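Local coordinates for protein rhodopsin (Rubrobacter xylanophilus, PDB 6KFQ) that pumps protons across the membrane, probably driven by light absorbed by its bound retinal, at residues A[72-75]-A[76-80]. Residues are numbered along the deposited sequence; the frame is centred on the assembly and turned at random.
Sequences YIDW and VITTP. With RET (retinal), chain R.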
ATOM      1  N   TYR A  72      -1.113   4.024  -9.920  1.00 30.62           N
ATOM      2  CA  TYR A  72      -1.469   5.003  -8.900  1.00 31.15           C
ATOM      3  C   TYR A  72      -2.939   4.939  -8.507  1.00 32.29           C
ATOM      4  O   TYR A  72      -3.292   5.355  -7.397  1.00 30.86           O
ATOM      5  CB  TYR A  72      -1.115   6.409  -9.403  1.00 32.24           C
ATOM      6  CG  TYR A  72       0.362   6.596  -9.695  1.00 33.17           C
ATOM      7  CD1 TYR A  72       0.922   6.144 -10.893  1.00 35.18           C
ATOM      8  CD2 TYR A  72       1.200   7.234  -8.779  1.00 30.16           C
ATOM      9  CE1 TYR A  72       2.266   6.312 -11.165  1.00 32.91           C
ATOM     10  CE2 TYR A  72       2.546   7.406  -9.042  1.00 32.45           C
ATOM     11  CZ  TYR A  72       3.077   6.940 -10.235  1.00 35.59           C
ATOM     12  OH  TYR A  72       4.419   7.120 -10.505  1.00 37.34           O
ATOM     13  N   ILE A  73      -3.802   4.436  -9.391  1.00 33.43           N
ATOM     14  CA  ILE A  73      -5.211   4.294  -9.045  1.00 35.42           C
ATOM     15  C   ILE A  73      -5.383   3.174  -8.035  1.00 35.32           C
ATOM     16  O   ILE A  73      -6.155   3.295  -7.074  1.00 33.99           O
ATOM     17  CB  ILE A  73      -6.053   4.054 -10.310  1.00 39.13           C
ATOM     18  CG1 ILE A  73      -5.667   5.049 -11.410  1.00 42.51           C
ATOM     19  CG2 ILE A  73      -7.536   4.136  -9.977  1.00 37.58           C
ATOM     20  CD1 ILE A  73      -5.865   6.496 -11.027  1.00 45.77           C
ATOM     21  N   ASP A  74      -4.686   2.058  -8.258  1.00 30.13           N
ATOM     22  CA  ASP A  74      -4.488   1.046  -7.231  1.00 30.11           C
ATOM     23  C   ASP A  74      -4.061   1.703  -5.919  1.00 29.12           C
ATOM     24  O   ASP A  74      -4.756   1.609  -4.902  1.00 30.57           O
ATOM     25  CB  ASP A  74      -3.445   0.041  -7.759  1.00 31.24           C
ATOM     26  CG  ASP A  74      -2.966  -0.987  -6.720  1.00 34.15           C
ATOM     27  OD1 ASP A  74      -3.091  -0.770  -5.498  1.00 33.74           O
ATOM     28  OD2 ASP A  74      -2.407  -2.028  -7.160  1.00 33.24           O
ATOM     29  N   TRP A  75      -2.929   2.409  -5.944  1.00 25.22           N
ATOM     30  CA  TRP A  75      -2.330   2.913  -4.710  1.00 22.39           C
ATOM     31  C   TRP A  75      -3.263   3.850  -3.963  1.00 22.99           C
ATOM     32  O   TRP A  75      -3.358   3.782  -2.734  1.00 23.64           O
ATOM     33  CB  TRP A  75      -1.018   3.622  -5.019  1.00 23.34           C
ATOM     34  CG  TRP A  75       0.056   2.710  -5.533  1.00 21.76           C
ATOM     35  CD1 TRP A  75       0.021   1.340  -5.609  1.00 24.02           C
ATOM     36  CD2 TRP A  75       1.329   3.108  -6.034  1.00 23.54           C
ATOM     37  NE1 TRP A  75       1.198   0.869  -6.138  1.00 22.11           N
ATOM     38  CE2 TRP A  75       2.021   1.936  -6.401  1.00 23.03           C
ATOM     39  CE3 TRP A  75       1.955   4.346  -6.214  1.00 26.73           C
ATOM     40  CZ2 TRP A  75       3.306   1.964  -6.925  1.00 26.04           C
ATOM     41  CZ3 TRP A  75       3.230   4.371  -6.751  1.00 30.67           C
ATOM     42  CH2 TRP A  75       3.890   3.191  -7.100  1.00 27.30           C
ATOM     43  N   VAL A  76      -3.949   4.747  -4.679  1.00 26.02           N
ATOM     44  CA  VAL A  76      -4.752   5.759  -4.000  1.00 28.14           C
ATOM     45  C   VAL A  76      -5.908   5.119  -3.243  1.00 31.40           C
ATOM     46  O   VAL A  76      -6.455   5.720  -2.315  1.00 33.16           O
ATOM     47  CB  VAL A  76      -5.248   6.827  -5.003  1.00 27.49           C
ATOM     48  CG1 VAL A  76      -6.516   6.377  -5.699  1.00 29.65           C
ATOM     49  CG2 VAL A  76      -5.467   8.175  -4.286  1.00 29.92           C
ATOM     50  N   ILE A  77      -6.280   3.897  -3.605  1.00 30.47           N
ATOM     51  CA  ILE A  77      -7.298   3.156  -2.873  1.00 31.99           C
ATOM     52  C   ILE A  77      -6.675   2.251  -1.830  1.00 31.39           C
ATOM     53  O   ILE A  77      -7.123   2.215  -0.683  1.00 35.02           O
ATOM     54  CB  ILE A  77      -8.171   2.348  -3.860  1.00 37.64           C
ATOM     55  CG1 ILE A  77      -8.964   3.294  -4.765  1.00 39.98           C
ATOM     56  CG2 ILE A  77      -9.093   1.401  -3.100  1.00 38.90           C
ATOM     57  CD1 ILE A  77      -9.454   2.645  -6.039  1.00 43.86           C
ATOM     58  N   THR A  78      -5.624   1.503  -2.208  1.00 25.83           N
ATOM     59  CA  THR A  78      -5.116   0.456  -1.330  1.00 24.61           C
ATOM     60  C   THR A  78      -4.186   0.984  -0.239  1.00 26.71           C
ATOM     61  O   THR A  78      -4.096   0.365   0.829  1.00 27.55           O
ATOM     62  CB  THR A  78      -4.387  -0.622  -2.144  1.00 26.05           C
ATOM     63  OG1 THR A  78      -3.291  -0.041  -2.860  1.00 23.54           O
ATOM     64  CG2 THR A  78      -5.331  -1.279  -3.142  1.00 27.33           C
ATOM     65  N   THR A  79      -3.466   2.092  -0.466  1.00 20.86           N
ATOM     66  CA  THR A  79      -2.586   2.502   0.627  1.00 22.86           C
ATOM     67  C   THR A  79      -3.387   3.098   1.790  1.00 23.33           C
ATOM     68  O   THR A  79      -3.020   2.878   2.952  1.00 22.26           O
ATOM     69  CB  THR A  79      -1.468   3.456   0.160  1.00 23.52           C
ATOM     70  OG1 THR A  79      -1.992   4.578  -0.556  1.00 24.17           O
ATOM     71  CG2 THR A  79      -0.461   2.713  -0.733  1.00 24.03           C
ATOM     72  N   PRO A  80      -4.499   3.814   1.557  1.00 22.93           N
ATOM     73  CA  PRO A  80      -5.361   4.153   2.705  1.00 23.65           C
ATOM     74  C   PRO A  80      -5.893   2.931   3.437  1.00 25.61           C
ATOM     75  O   PRO A  80      -5.971   2.935   4.676  1.00 24.27           O
ATOM     76  CB  PRO A  80      -6.500   4.960   2.066  1.00 25.79           C
ATOM     77  CG  PRO A  80      -5.915   5.536   0.854  1.00 28.50           C
ATOM     78  CD  PRO A  80      -4.939   4.511   0.333  1.00 23.71           C
TER
HETATM   79  C1  RET R 317       5.692   7.919  -4.986  1.00 23.15           C
HETATM   80  C2  RET R 317       6.430   8.986  -5.807  1.00 24.51           C
HETATM   81  C3  RET R 317       6.522  10.347  -5.150  1.00 25.96           C
HETATM   82  C4  RET R 317       7.158  10.254  -3.777  1.00 25.04           C
HETATM   83  C5  RET R 317       6.685   9.073  -2.958  1.00 26.76           C
HETATM   84  C6  RET R 317       5.952   8.069  -3.473  1.00 23.58           C
HETATM   85  C7  RET R 317       5.542   6.967  -2.614  1.00 24.66           C
HETATM   86  C8  RET R 317       4.706   5.920  -2.853  1.00 24.79           C
HETATM   87  C9  RET R 317       4.326   4.832  -1.981  1.00 21.35           C
HETATM   88  C10 RET R 317       3.634   3.802  -2.501  1.00 19.98           C
HETATM   89  C11 RET R 317       3.155   2.633  -1.823  1.00 20.84           C
HETATM   90  C12 RET R 317       2.451   1.714  -2.475  1.00 21.47           C
HETATM   91  C13 RET R 317       1.886   0.500  -1.933  1.00 20.90           C
HETATM   92  C14 RET R 317       1.095  -0.259  -2.729  1.00 20.73           C
HETATM   93  C15 RET R 317       0.410  -1.472  -2.385  1.00 21.73           C
HETATM   94  C16 RET R 317       4.195   8.054  -5.296  1.00 19.94           C
HETATM   95  C17 RET R 317       6.197   6.571  -5.536  1.00 21.62           C
HETATM   96  C18 RET R 317       6.961   9.247  -1.490  1.00 25.32           C
HETATM   97  C19 RET R 317       4.742   4.887  -0.538  1.00 19.24           C
HETATM   98  C20 RET R 317       2.178   0.162  -0.498  1.00 17.52           C
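The side chains of Asp74 and Thr78 cross at a slant, one turn apart on helix 70-90. Asp74 has CG anti to its own N (chi1 172°), which carries the carboxylate forward along the helix. OD1 of Asp74 then lies 2.7 Å from OG1 of Thr78. That hydroxyl also sits 3.0 Å from the backbone O of Asp74, and its one proton may go to either. The hydroxyl of Thr79 likewise folds back onto its own helix: its OG1 is 2.7 Å from the backbone O of Trp75. It is hydrogen-bonded to OD1 of Asp108. With OG1 between the backbone N and the carbonyl carbon (chi1 53°), CG2 of Thr79 is turned to the retinal, 3.4 Å from C13. Trp75 lays one face of its indole against the same polyene. C12 of the retinal lies 3.8 Å from the indole plane, displaced from its middle. An alanine at Trp75 would remove this flat wall and would probably leave the polyene freer to shift or turn. Pro80 has no N-H for the preceding turn, and the helix kinks there. Trp75, Thr78 and Thr79 line the buried retinal pocket. Helix 194-218 brings Lys209, probably the retinal-linked lysine, against Asp74, Trp75 and Thr78. Helix 98-120 packs on Trp75 and Thr79, and helix 32-53 on Asp74 and Thr78.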